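Local coordinates for protein thiamine pyrophosphokinase (Candida albicans, PDB 2G9Z) that catalyses the transfer of pyrophosphate from ATP to thiamine, giving the cofactor thiamine pyrophosphate, at residues Val24-Asp29 and Leu296-Arg301; Ile205-Leu210 and Pro235-Phe240; Gln226-Asn231 and Asp330-Ile335; Pro276-Leu281 and Ser313-Ser318. All coordinates share one frame; numbering follows the deposited sequence.

Contacts 1 and 4 lie at the thiamine-binding end of the chain, and contacts 2 and 3 lie nearer its centre. Contacts 1 and 4 have centres about 10 Å apart. Both touch the bound thiamine analogue VNP, and they join where K297 N meets R316 O at 2.7 Å. Contacts 2 and 3 also have centres about 10 Å apart. Helix 217-233 of contact 3 connects the two strands of contact 2 along the chain, and V239 CG2 packs on M230 CE. Contacts 3 and 4 meet through neighbouring strands 331-336 and 277-281. Contacts 1, 3 and 4 touch the second subunit, whose residues help to bind the same VNP.

Contact 1: residues Val24-Asp29 and Leu296-Arg301; sequences VIEQPD and LKYDMR. With VNP (3-[(4-amino-2-methylpyrimidin-5-yl)methyl]-5-(2-{[hydroxy(phosphonoamino)phosphoryl]oxy}ethyl)-4-methyl-1,3-thiazol-3-I um), chain N.
I25 and D299 form a hydrogen-bonded antiparallel pair, with I25 N to D299 O at 2.7 Å and D299 N back to I25 O. Q27 N donates to K297 O.

Two polar side-chain groups extend the pairing. Q27 NE2 donates to D299 OD2 at 2.7 Å, using the anti lone pair of that oxygen. The amide and carboxylate planes are almost perpendicular, at 88°. D299 OD1 accepts L296 N from above the carboxylate plane, so both oxygens are held. A bend at chi2 (67°) turns the K297 chain, which starts away from the other segment, back to it. Its NZ forms a salt bridge with D29 OD1 at 2.6 Å and also donates to Q27 O at 2.9 Å.

Looser packing lies on both faces of the pair. The I25 methyl CD1 covers one face of the R301 guanidinium, 3.4 Å from NH1. R301 NE is itself bonded to S293 O. On the other face, V24 CG1 meets Y298 CB, and E26 CG approaches the Y298 ring.

VNP C7A lies over one face of that ring, 3.5 Å from Y298 CD2. Y298 OH bonds to Q151 of the second subunit. This two-stranded antiparallel sheet thus forms one wall of the thiamine pocket, with V24 and M300 near the pyrimidine methyl CM2.

Contact 2: residues Ile205-Leu210 and Pro235-Phe240; sequences ITIYVL and PKVTVF
I205 O accepts the backbone hydrogen bond from T238 N at 2.7 Å, and V237 CA adds a CA-H...O contact to the same oxygen. The next bonds follow the parallel register. I207 N donates to T238 O at 2.8 Å, F240 N donates to I207 O, and V209 N reaches F240 O at 2.7 Å. A longer bond of 3.2 Å from I205 N to K236 O opens the series.

On one face of the sheet, Y208 and F240 lie side by side and point the same way. Their planes are only 15° apart, but the rings are slid apart and barely overlap, with centroids 5.7 Å from each other. The closest approach is Y208 CE1 to F240 CD2. T206 turns its methyl CG2, anti to the backbone N, to the edge of the F240 ring.

The opposite face is aliphatic. I207 CD1 packs on V237 CG1 at 3.7 Å, and V209 CG2 meets V239 CG1 at 4.0 Å. I160 and I163 of helix 155-170 cover I207.

The strands belong to the beta-alpha-beta unit 205-210, 217-233, 237-242 of the catalytic domain. All five cross-strand hydrogen bonds run backbone to backbone and fix the register. The side chains across the pair add apolar contacts, aromatic with the T206 methyl on one face and branched aliphatic on the other.

Contact 3: residues Gln226-Asn231 and Asp330-Ile335; sequences QLYIMN and DIVMNI
N231 ND2 donates to D330 OD2 at 2.7 Å. The contact sets helix 217-233, the helix of a beta-alpha-beta unit, against strand 331-336 of the large mixed sheet. The bond lies near the amide plane of N231 but meets the oxygen from above the carboxylate plane. N231 CG is anti to the backbone N (chi1 -173°), which carries the amide towards the strand.

Y228 and L227 make the apolar part. V332 CG2 packs on Y228 CZ at 3.6 Å, with the two side chains at about a right angle. L227 CD2 meets the same methyl at 3.9 Å. D330 O lies at the edge of the Y228 ring. V332 N gives Y228 OH a weak hydrogen bond of 3.4 Å, and L283 N is the stronger partner of that hydroxyl.

Further out, D330 OD1 accepts the backbone N of K253, which helps to hold the carboxylate. V332 is bonded to L281 along the backbone, so the strand is fixed in the sheet. L308 of the second subunit packs on Y228.

Two waters bridge the segments. One donates to D330 OD1 and weakly accepts N231 ND2. The other donates to Y228 O at 2.8 Å and to D330 OD2 at 2.7 Å.

Contact 4: residues Pro276-Leu281 and Ser313-Ser318; sequences PTCGLL and SSNRIS. With VNP (3-[(4-amino-2-methylpyrimidin-5-yl)methyl]-5-(2-{[hydroxy(phosphonoamino)phosphoryl]oxy}ethyl)-4-methyl-1,3-thiazol-3-I um), chain N.
R316 and T277 run side by side and point the same way, on the face of the strand pair that leads to the phosphates of VNP. R316 NH1 donates to T277 OG1 at 2.8 Å, with the hydroxyl tilted 24° from the guanidinium plane. The R316 chain bends at chi2 (-74°) and then runs on to the ligand. There NH1 meets VNP O3G almost straight, and NH2 meets VNP O2G at 2.6 Å. S314 O covers the centre of one guanidinium face, while the bonds to T277 and VNP are made round its edge.

Strand 315-316 is an edge strand of the large mixed sheet within this chain, antiparallel to 277-281. C278 N to N315 O and N315 N to C278 O make the hydrogen-bonded pair, and I317 N adds a bond to P276 O at 2.7 Å.

On the other face, C278 SG stands between its own N and carbonyl carbon (chi1 65°). From there it touches N315 CB at 3.8 Å and I317 CG1 at 3.9 Å. The P276 ring meets I317 at about a right angle, CD to CB 4.0 Å.

N315 OD1 accepts R316 N on a lone pair, and also Y298 N. N315 ND2 bonds to S312 OG and lies 3.6 Å from VNP N1A. S314 OG bonds to R216 of the second subunit.

Contact 1: residues Val24-Asp29 and Leu296-Arg301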
# COMPACT_ATOMS: atom_id res chain seq x y z
N VAL A 24 -25.02 -0.71 -7.60
CA VAL A 24 -23.99 0.24 -8.03
C VAL A 24 -24.71 1.13 -9.04
O VAL A 24 -25.20 0.66 -10.07
CB VAL A 24 -22.79 -0.45 -8.72
CG1 VAL A 24 -21.85 0.62 -9.29
CG2 VAL A 24 -22.04 -1.32 -7.71
N ILE A 25 -24.77 2.42 -8.73
CA ILE A 25 -25.46 3.38 -9.59
C ILE A 25 -24.49 4.30 -10.31
O ILE A 25 -23.75 5.05 -9.68
CB ILE A 25 -26.42 4.26 -8.77
CG1 ILE A 25 -27.40 3.37 -7.99
CG2 ILE A 25 -27.17 5.22 -9.68
CD1 ILE A 25 -28.17 4.12 -6.92
N GLU A 26 -24.50 4.26 -11.64
CA GLU A 26 -23.63 5.14 -12.40
C GLU A 26 -24.28 6.52 -12.38
O GLU A 26 -25.38 6.72 -12.89
CB GLU A 26 -23.48 4.62 -13.84
CG GLU A 26 -22.49 3.47 -13.95
CD GLU A 26 -22.49 2.82 -15.32
OE1 GLU A 26 -22.78 3.52 -16.31
OE2 GLU A 26 -22.18 1.61 -15.40
N GLN A 27 -23.58 7.47 -11.76
CA GLN A 27 -24.08 8.83 -11.63
C GLN A 27 -23.49 9.74 -12.68
O GLN A 27 -22.57 9.35 -13.40
CB GLN A 27 -23.71 9.38 -10.25
CG GLN A 27 -24.21 8.53 -9.10
CD GLN A 27 -25.68 8.75 -8.83
OE1 GLN A 27 -26.45 9.05 -9.74
NE2 GLN A 27 -26.07 8.59 -7.58
N PRO A 28 -24.04 10.96 -12.82
CA PRO A 28 -23.48 11.88 -13.81
C PRO A 28 -22.17 12.38 -13.21
O PRO A 28 -21.93 12.19 -12.01
CB PRO A 28 -24.55 12.97 -13.91
CG PRO A 28 -25.21 12.93 -12.59
CD PRO A 28 -25.32 11.46 -12.30
N ASP A 29 -21.33 13.00 -14.02
CA ASP A 29 -20.05 13.49 -13.55
C ASP A 29 -20.14 14.56 -12.47
O ASP A 29 -19.18 14.78 -11.73
CB ASP A 29 -19.22 14.03 -14.71
CG ASP A 29 -18.75 12.95 -15.64
OD1 ASP A 29 -18.59 11.80 -15.16
OD2 ASP A 29 -18.54 13.24 -16.83
N LEU A 296 -20.73 9.67 -5.34
CA LEU A 296 -19.61 9.06 -6.05
C LEU A 296 -20.09 8.70 -7.45
O LEU A 296 -21.29 8.48 -7.66
CB LEU A 296 -19.11 7.81 -5.31
CG LEU A 296 -18.64 8.07 -3.88
CD1 LEU A 296 -18.09 6.78 -3.28
CD2 LEU A 296 -17.57 9.17 -3.88
N LYS A 297 -19.17 8.64 -8.41
CA LYS A 297 -19.50 8.30 -9.79
C LYS A 297 -20.19 6.95 -9.84
O LYS A 297 -21.16 6.76 -10.57
CB LYS A 297 -18.22 8.28 -10.64
CG LYS A 297 -18.44 7.96 -12.12
CD LYS A 297 -19.19 9.06 -12.85
CE LYS A 297 -19.38 8.70 -14.32
NZ LYS A 297 -20.18 9.74 -15.03
N TYR A 298 -19.69 6.00 -9.05
CA TYR A 298 -20.29 4.68 -8.97
C TYR A 298 -20.77 4.55 -7.53
O TYR A 298 -20.09 3.99 -6.67
CB TYR A 298 -19.24 3.62 -9.32
CG TYR A 298 -18.63 3.85 -10.68
CD1 TYR A 298 -19.24 3.33 -11.83
CD2 TYR A 298 -17.50 4.64 -10.83
CE1 TYR A 298 -18.72 3.61 -13.10
CE2 TYR A 298 -16.98 4.92 -12.09
CZ TYR A 298 -17.59 4.41 -13.22
OH TYR A 298 -17.07 4.72 -14.45
N ASP A 299 -21.95 5.11 -7.28
CA ASP A 299 -22.54 5.08 -5.95
C ASP A 299 -22.98 3.68 -5.59
O ASP A 299 -23.50 2.94 -6.42
CB ASP A 299 -23.73 6.04 -5.84
CG ASP A 299 -23.31 7.44 -5.40
OD1 ASP A 299 -22.32 7.55 -4.64
OD2 ASP A 299 -23.99 8.42 -5.80
N MET A 300 -22.78 3.33 -4.33
CA MET A 300 -23.13 2.01 -3.83
C MET A 300 -24.32 2.07 -2.89
O MET A 300 -24.53 3.06 -2.18
CB MET A 300 -21.92 1.40 -3.11
CG MET A 300 -20.72 1.13 -4.01
SD MET A 300 -19.11 1.22 -3.16
CE MET A 300 -18.87 2.98 -3.11
N ARG A 301 -25.12 1.01 -2.90
CA ARG A 301 -26.27 0.91 -2.02
C ARG A 301 -26.24 -0.52 -1.50
O ARG A 301 -26.27 -1.47 -2.28
CB ARG A 301 -27.58 1.19 -2.77
CG ARG A 301 -27.65 2.61 -3.36
CD ARG A 301 -27.38 3.66 -2.29
NE ARG A 301 -26.87 4.91 -2.85
CZ ARG A 301 -27.58 5.75 -3.58
NH1 ARG A 301 -28.86 5.49 -3.85
NH2 ARG A 301 -27.02 6.85 -4.06
O2G VNP N . -9.29 4.72 -14.78
PG VNP N . -8.02 4.48 -13.84
O3G VNP N . -8.20 5.14 -12.52
O1G VNP N . -6.76 5.10 -14.63
N3B VNP N . -7.78 2.88 -13.70
PB VNP N . -8.18 2.03 -15.02
O2B VNP N . -7.70 0.64 -14.84
O1B VNP N . -7.71 2.78 -16.20
O1 VNP N . -9.79 2.04 -15.02
C7 VNP N . -10.60 1.49 -13.98
C12 VNP N . -11.92 1.06 -14.64
C11 VNP N . -13.03 0.57 -13.71
C10 VNP N . -13.80 1.64 -12.94
CM4 VNP N . -14.02 3.05 -13.48
S1 VNP N . -12.58 -0.55 -12.35
C9 VNP N . -13.87 0.03 -11.33
N5 VNP N . -14.25 1.24 -11.75
C7A VNP N . -15.06 2.15 -10.91
C5A VNP N . -15.96 1.42 -9.91
C6A VNP N . -15.72 1.69 -8.56
N1A VNP N . -16.50 1.19 -7.62
C2A VNP N . -17.54 0.40 -7.93
CM2 VNP N . -18.44 -0.13 -6.82
N3A VNP N . -17.80 0.11 -9.21
C4A VNP N . -17.04 0.60 -10.20
N4A VNP N . -17.34 0.28 -11.46

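Contact 2: residues Ile205-Leu210 and Pro235-Phe240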
# COMPACT_ATOMS: atom_id res chain seq x y z
N ILE A 205 -7.35 16.33 17.83
CA ILE A 205 -6.06 16.44 17.16
C ILE A 205 -6.17 15.96 15.71
O ILE A 205 -6.81 14.95 15.43
CB ILE A 205 -4.99 15.58 17.87
CG1 ILE A 205 -4.93 15.93 19.36
CG2 ILE A 205 -3.63 15.78 17.22
CD1 ILE A 205 -4.54 17.35 19.64
N THR A 206 -5.53 16.69 14.81
CA THR A 206 -5.49 16.33 13.40
C THR A 206 -4.02 16.14 13.07
O THR A 206 -3.22 17.07 13.19
CB THR A 206 -6.08 17.44 12.50
OG1 THR A 206 -7.48 17.58 12.77
CG2 THR A 206 -5.89 17.09 11.03
N ILE A 207 -3.66 14.92 12.67
CA ILE A 207 -2.28 14.62 12.33
C ILE A 207 -2.10 14.35 10.84
O ILE A 207 -2.64 13.39 10.30
CB ILE A 207 -1.76 13.37 13.08
CG1 ILE A 207 -1.97 13.52 14.59
CG2 ILE A 207 -0.27 13.18 12.78
CD1 ILE A 207 -1.60 12.27 15.37
N TYR A 208 -1.34 15.22 10.19
CA TYR A 208 -1.04 15.08 8.77
C TYR A 208 0.26 14.28 8.72
O TYR A 208 1.27 14.70 9.28
CB TYR A 208 -0.86 16.46 8.14
CG TYR A 208 -2.15 17.25 8.08
CD1 TYR A 208 -3.15 16.92 7.16
CD2 TYR A 208 -2.39 18.30 8.96
CE1 TYR A 208 -4.36 17.62 7.13
CE2 TYR A 208 -3.59 19.00 8.93
CZ TYR A 208 -4.57 18.65 8.02
OH TYR A 208 -5.77 19.34 7.99
N VAL A 209 0.22 13.13 8.06
CA VAL A 209 1.40 12.27 7.97
C VAL A 209 1.97 12.21 6.55
O VAL A 209 1.26 11.87 5.60
CB VAL A 209 1.07 10.83 8.42
CG1 VAL A 209 2.34 9.98 8.42
CG2 VAL A 209 0.43 10.84 9.81
N LEU A 210 3.25 12.54 6.41
CA LEU A 210 3.93 12.49 5.11
C LEU A 210 4.88 11.29 5.03
O LEU A 210 5.50 10.91 6.02
CB LEU A 210 4.76 13.76 4.88
CG LEU A 210 4.04 15.10 4.80
CD1 LEU A 210 5.08 16.21 4.62
CD2 LEU A 210 3.05 15.08 3.65
N PRO A 235 -10.69 8.12 19.16
CA PRO A 235 -11.58 8.67 18.13
C PRO A 235 -11.47 10.17 17.87
O PRO A 235 -11.85 10.63 16.80
CB PRO A 235 -12.97 8.25 18.61
CG PRO A 235 -12.80 8.10 20.10
CD PRO A 235 -11.47 7.43 20.20
N LYS A 236 -10.95 10.92 18.84
CA LYS A 236 -10.81 12.36 18.68
C LYS A 236 -9.60 12.75 17.84
O LYS A 236 -9.44 13.91 17.46
CB LYS A 236 -10.73 13.04 20.05
CG LYS A 236 -12.08 13.25 20.71
CD LYS A 236 -11.93 13.63 22.18
CE LYS A 236 -13.20 14.29 22.70
NZ LYS A 236 -14.42 13.50 22.36
N VAL A 237 -8.73 11.79 17.56
CA VAL A 237 -7.56 12.07 16.74
C VAL A 237 -7.90 11.72 15.30
O VAL A 237 -8.28 10.59 15.01
CB VAL A 237 -6.33 11.23 17.18
CG1 VAL A 237 -5.15 11.50 16.25
CG2 VAL A 237 -5.96 11.56 18.62
N THR A 238 -7.80 12.70 14.41
CA THR A 238 -8.09 12.48 13.00
C THR A 238 -6.76 12.40 12.27
O THR A 238 -5.95 13.33 12.35
CB THR A 238 -8.92 13.63 12.39
OG1 THR A 238 -10.15 13.76 13.10
CG2 THR A 238 -9.22 13.36 10.91
N VAL A 239 -6.52 11.29 11.58
CA VAL A 239 -5.27 11.11 10.86
C VAL A 239 -5.45 11.20 9.35
O VAL A 239 -6.35 10.58 8.78
CB VAL A 239 -4.62 9.75 11.21
CG1 VAL A 239 -3.36 9.55 10.37
CG2 VAL A 239 -4.30 9.70 12.68
N PHE A 240 -4.59 11.99 8.72
CA PHE A 240 -4.61 12.13 7.27
C PHE A 240 -3.24 11.78 6.73
O PHE A 240 -2.24 12.40 7.10
CB PHE A 240 -4.92 13.57 6.87
CG PHE A 240 -6.36 13.94 7.00
CD1 PHE A 240 -7.32 13.33 6.21
CD2 PHE A 240 -6.75 14.93 7.90
CE1 PHE A 240 -8.66 13.70 6.31
CE2 PHE A 240 -8.08 15.30 8.01
CZ PHE A 240 -9.04 14.69 7.21

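Contact 3: residues Gln226-Asn231 and Asp330-Ile335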
# COMPACT_ATOMS: atom_id res chain seq x y z
N GLN A 226 -2.20 0.99 12.13
CA GLN A 226 -2.25 1.99 13.18
C GLN A 226 -3.41 2.97 13.00
O GLN A 226 -4.00 3.43 13.98
CB GLN A 226 -0.92 2.75 13.24
CG GLN A 226 0.26 1.86 13.61
CD GLN A 226 -0.02 1.03 14.86
OE1 GLN A 226 -0.43 1.57 15.89
NE2 GLN A 226 0.20 -0.27 14.77
N LEU A 227 -3.73 3.28 11.75
CA LEU A 227 -4.84 4.19 11.46
C LEU A 227 -6.12 3.63 12.09
O LEU A 227 -6.84 4.34 12.79
CB LEU A 227 -5.02 4.33 9.94
CG LEU A 227 -6.22 5.15 9.45
CD1 LEU A 227 -6.09 6.60 9.90
CD2 LEU A 227 -6.30 5.06 7.92
N TYR A 228 -6.38 2.34 11.84
CA TYR A 228 -7.56 1.67 12.38
C TYR A 228 -7.52 1.56 13.90
O TYR A 228 -8.53 1.76 14.57
CB TYR A 228 -7.68 0.26 11.79
CG TYR A 228 -8.27 0.17 10.41
CD1 TYR A 228 -9.65 0.33 10.20
CD2 TYR A 228 -7.48 -0.14 9.31
CE1 TYR A 228 -10.21 0.17 8.93
CE2 TYR A 228 -8.03 -0.30 8.03
CZ TYR A 228 -9.39 -0.14 7.85
OH TYR A 228 -9.94 -0.34 6.61
N ILE A 229 -6.35 1.22 14.43
CA ILE A 229 -6.18 1.08 15.88
C ILE A 229 -6.36 2.42 16.58
O ILE A 229 -7.05 2.50 17.60
CB ILE A 229 -4.78 0.50 16.22
CG1 ILE A 229 -4.71 -0.98 15.82
CG2 ILE A 229 -4.49 0.66 17.71
CD1 ILE A 229 -3.33 -1.62 16.00
N MET A 230 -5.76 3.47 16.04
CA MET A 230 -5.86 4.77 16.65
C MET A 230 -7.29 5.30 16.71
O MET A 230 -7.65 5.99 17.67
CB MET A 230 -4.97 5.78 15.93
CG MET A 230 -3.49 5.45 16.04
SD MET A 230 -2.46 6.70 15.27
CE MET A 230 -2.82 6.41 13.54
N ASN A 231 -8.09 4.99 15.70
CA ASN A 231 -9.47 5.47 15.69
C ASN A 231 -10.28 4.71 16.71
O ASN A 231 -11.21 5.24 17.30
CB ASN A 231 -10.12 5.32 14.32
CG ASN A 231 -11.50 5.97 14.27
OD1 ASN A 231 -11.63 7.17 14.46
ND2 ASN A 231 -12.53 5.16 14.03
N ASP A 330 -15.68 0.93 10.30
CA ASP A 330 -14.64 1.82 9.81
C ASP A 330 -14.05 1.26 8.52
O ASP A 330 -13.90 0.05 8.36
CB ASP A 330 -13.50 1.97 10.83
CG ASP A 330 -13.92 2.72 12.09
OD1 ASP A 330 -15.00 3.35 12.10
OD2 ASP A 330 -13.15 2.70 13.07
N ILE A 331 -13.73 2.15 7.60
CA ILE A 331 -13.14 1.74 6.34
C ILE A 331 -12.29 2.87 5.79
O ILE A 331 -12.63 4.05 5.92
CB ILE A 331 -14.22 1.32 5.30
CG1 ILE A 331 -13.55 0.77 4.03
CG2 ILE A 331 -15.12 2.51 4.97
CD1 ILE A 331 -14.54 0.17 3.01
N VAL A 332 -11.16 2.50 5.20
CA VAL A 332 -10.23 3.46 4.63
C VAL A 332 -10.71 4.02 3.29
O VAL A 332 -11.27 3.31 2.47
CB VAL A 332 -8.85 2.81 4.38
CG1 VAL A 332 -7.97 3.73 3.56
CG2 VAL A 332 -8.19 2.48 5.72
N MET A 333 -10.47 5.31 3.09
CA MET A 333 -10.80 5.96 1.82
C MET A 333 -9.60 6.79 1.36
O MET A 333 -8.96 7.47 2.16
CB MET A 333 -12.02 6.87 1.95
CG MET A 333 -12.28 7.69 0.67
SD MET A 333 -13.91 8.51 0.62
CE MET A 333 -14.39 8.21 -1.07
N ASN A 334 -9.29 6.69 0.08
CA ASN A 334 -8.21 7.47 -0.50
C ASN A 334 -8.84 8.32 -1.59
O ASN A 334 -9.76 7.88 -2.27
CB ASN A 334 -7.12 6.59 -1.11
CG ASN A 334 -7.57 5.88 -2.38
OD1 ASN A 334 -8.46 5.04 -2.34
ND2 ASN A 334 -6.94 6.22 -3.50
N ILE A 335 -8.36 9.55 -1.72
CA ILE A 335 -8.84 10.45 -2.75
C ILE A 335 -7.60 10.95 -3.46
O ILE A 335 -6.68 11.46 -2.82
CB ILE A 335 -9.61 11.65 -2.17
CG1 ILE A 335 -10.90 11.17 -1.49
CG2 ILE A 335 -9.93 12.64 -3.29
CD1 ILE A 335 -11.73 12.30 -0.89
O HOH W 1 -11.02 1.18 13.52
O HOH W 2 -15.68 4.49 14.46

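Contact 4: residues Pro276-Leu281 and Ser313-Ser318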
# COMPACT_ATOMS: atom_id res chain seq x y z
N PRO A 276 -12.51 13.49 -9.76
CA PRO A 276 -11.37 13.03 -8.97
C PRO A 276 -11.55 11.54 -8.69
O PRO A 276 -12.67 11.08 -8.48
CB PRO A 276 -11.46 13.86 -7.69
CG PRO A 276 -12.20 15.10 -8.13
CD PRO A 276 -13.25 14.54 -9.04
N THR A 277 -10.45 10.80 -8.66
CA THR A 277 -10.50 9.37 -8.39
C THR A 277 -10.45 9.09 -6.89
O THR A 277 -9.82 9.83 -6.13
CB THR A 277 -9.32 8.66 -9.06
OG1 THR A 277 -9.47 8.74 -10.48
CG2 THR A 277 -9.26 7.20 -8.64
N CYS A 278 -11.12 8.02 -6.46
CA CYS A 278 -11.12 7.65 -5.05
C CYS A 278 -11.35 6.16 -4.88
O CYS A 278 -11.68 5.45 -5.84
CB CYS A 278 -12.19 8.43 -4.27
SG CYS A 278 -13.88 8.03 -4.76
N GLY A 279 -11.16 5.67 -3.66
CA GLY A 279 -11.35 4.26 -3.40
C GLY A 279 -11.78 4.03 -1.97
O GLY A 279 -11.52 4.86 -1.10
N LEU A 280 -12.45 2.91 -1.73
CA LEU A 280 -12.91 2.55 -0.39
C LEU A 280 -12.25 1.21 -0.15
O LEU A 280 -12.56 0.23 -0.81
CB LEU A 280 -14.44 2.45 -0.35
CG LEU A 280 -15.14 3.80 -0.49
CD1 LEU A 280 -15.07 4.28 -1.93
CD2 LEU A 280 -16.59 3.68 -0.04
N LEU A 281 -11.33 1.18 0.81
CA LEU A 281 -10.55 -0.03 1.06
C LEU A 281 -10.79 -0.71 2.40
O LEU A 281 -10.41 -0.20 3.45
CB LEU A 281 -9.08 0.36 0.90
CG LEU A 281 -8.99 1.42 -0.22
CD1 LEU A 281 -7.64 2.09 -0.23
CD2 LEU A 281 -9.31 0.77 -1.57
N SER A 313 -12.51 0.40 -6.32
CA SER A 313 -11.29 1.13 -6.64
C SER A 313 -11.59 1.83 -7.96
O SER A 313 -12.51 1.44 -8.68
CB SER A 313 -10.08 0.20 -6.78
OG SER A 313 -10.25 -0.75 -7.82
N SER A 314 -10.83 2.87 -8.26
CA SER A 314 -11.08 3.66 -9.46
C SER A 314 -12.49 4.25 -9.47
O SER A 314 -13.11 4.41 -10.52
CB SER A 314 -10.85 2.81 -10.72
OG SER A 314 -9.48 2.51 -10.86
N ASN A 315 -13.02 4.55 -8.28
CA ASN A 315 -14.34 5.19 -8.20
C ASN A 315 -13.98 6.65 -8.44
O ASN A 315 -12.80 6.99 -8.48
CB ASN A 315 -14.96 5.03 -6.81
CG ASN A 315 -16.49 5.07 -6.85
OD1 ASN A 315 -17.08 5.81 -7.64
ND2 ASN A 315 -17.14 4.28 -5.99
N ARG A 316 -14.98 7.52 -8.61
CA ARG A 316 -14.72 8.94 -8.84
C ARG A 316 -15.67 9.77 -7.99
O ARG A 316 -16.71 9.29 -7.54
CB ARG A 316 -14.92 9.34 -10.31
CG ARG A 316 -14.54 8.30 -11.35
CD ARG A 316 -13.04 8.14 -11.55
NE ARG A 316 -12.80 7.19 -12.63
CZ ARG A 316 -11.68 6.49 -12.80
NH1 ARG A 316 -10.68 6.62 -11.95
NH2 ARG A 316 -11.58 5.63 -13.81
N ILE A 317 -15.33 11.04 -7.79
CA ILE A 317 -16.15 11.93 -6.99
C ILE A 317 -17.03 12.83 -7.87
O ILE A 317 -16.52 13.66 -8.62
CB ILE A 317 -15.26 12.80 -6.07
CG1 ILE A 317 -14.47 11.89 -5.11
CG2 ILE A 317 -16.13 13.78 -5.29
CD1 ILE A 317 -13.56 12.63 -4.16
N SER A 318 -18.34 12.63 -7.77
CA SER A 318 -19.29 13.43 -8.54
C SER A 318 -19.77 14.65 -7.75
O SER A 318 -20.09 15.69 -8.34
CB SER A 318 -20.50 12.57 -8.93
OG SER A 318 -20.12 11.55 -9.84
O2G VNP N . -9.29 4.72 -14.78
PG VNP N . -8.02 4.48 -13.84
O3G VNP N . -8.20 5.14 -12.52
O1G VNP N . -6.76 5.10 -14.63
N3B VNP N . -7.78 2.88 -13.70
PB VNP N . -8.18 2.03 -15.02
O2B VNP N . -7.70 0.64 -14.84
O1B VNP N . -7.71 2.78 -16.20
O1 VNP N . -9.79 2.04 -15.02
C7 VNP N . -10.60 1.49 -13.98
C12 VNP N . -11.92 1.06 -14.64
C11 VNP N . -13.03 0.57 -13.71
C10 VNP N . -13.80 1.64 -12.94
CM4 VNP N . -14.02 3.05 -13.48
S1 VNP N . -12.58 -0.55 -12.35
C9 VNP N . -13.87 0.03 -11.33
N5 VNP N . -14.25 1.24 -11.75
C7A VNP N . -15.06 2.15 -10.91
C5A VNP N . -15.96 1.42 -9.91
C6A VNP N . -15.72 1.69 -8.56
N1A VNP N . -16.50 1.19 -7.62
C2A VNP N . -17.54 0.40 -7.93
CM2 VNP N . -18.44 -0.13 -6.82
N3A VNP N . -17.80 0.11 -9.21
C4A VNP N . -17.04 0.60 -10.20
N4A VNP N . -17.34 0.28 -11.46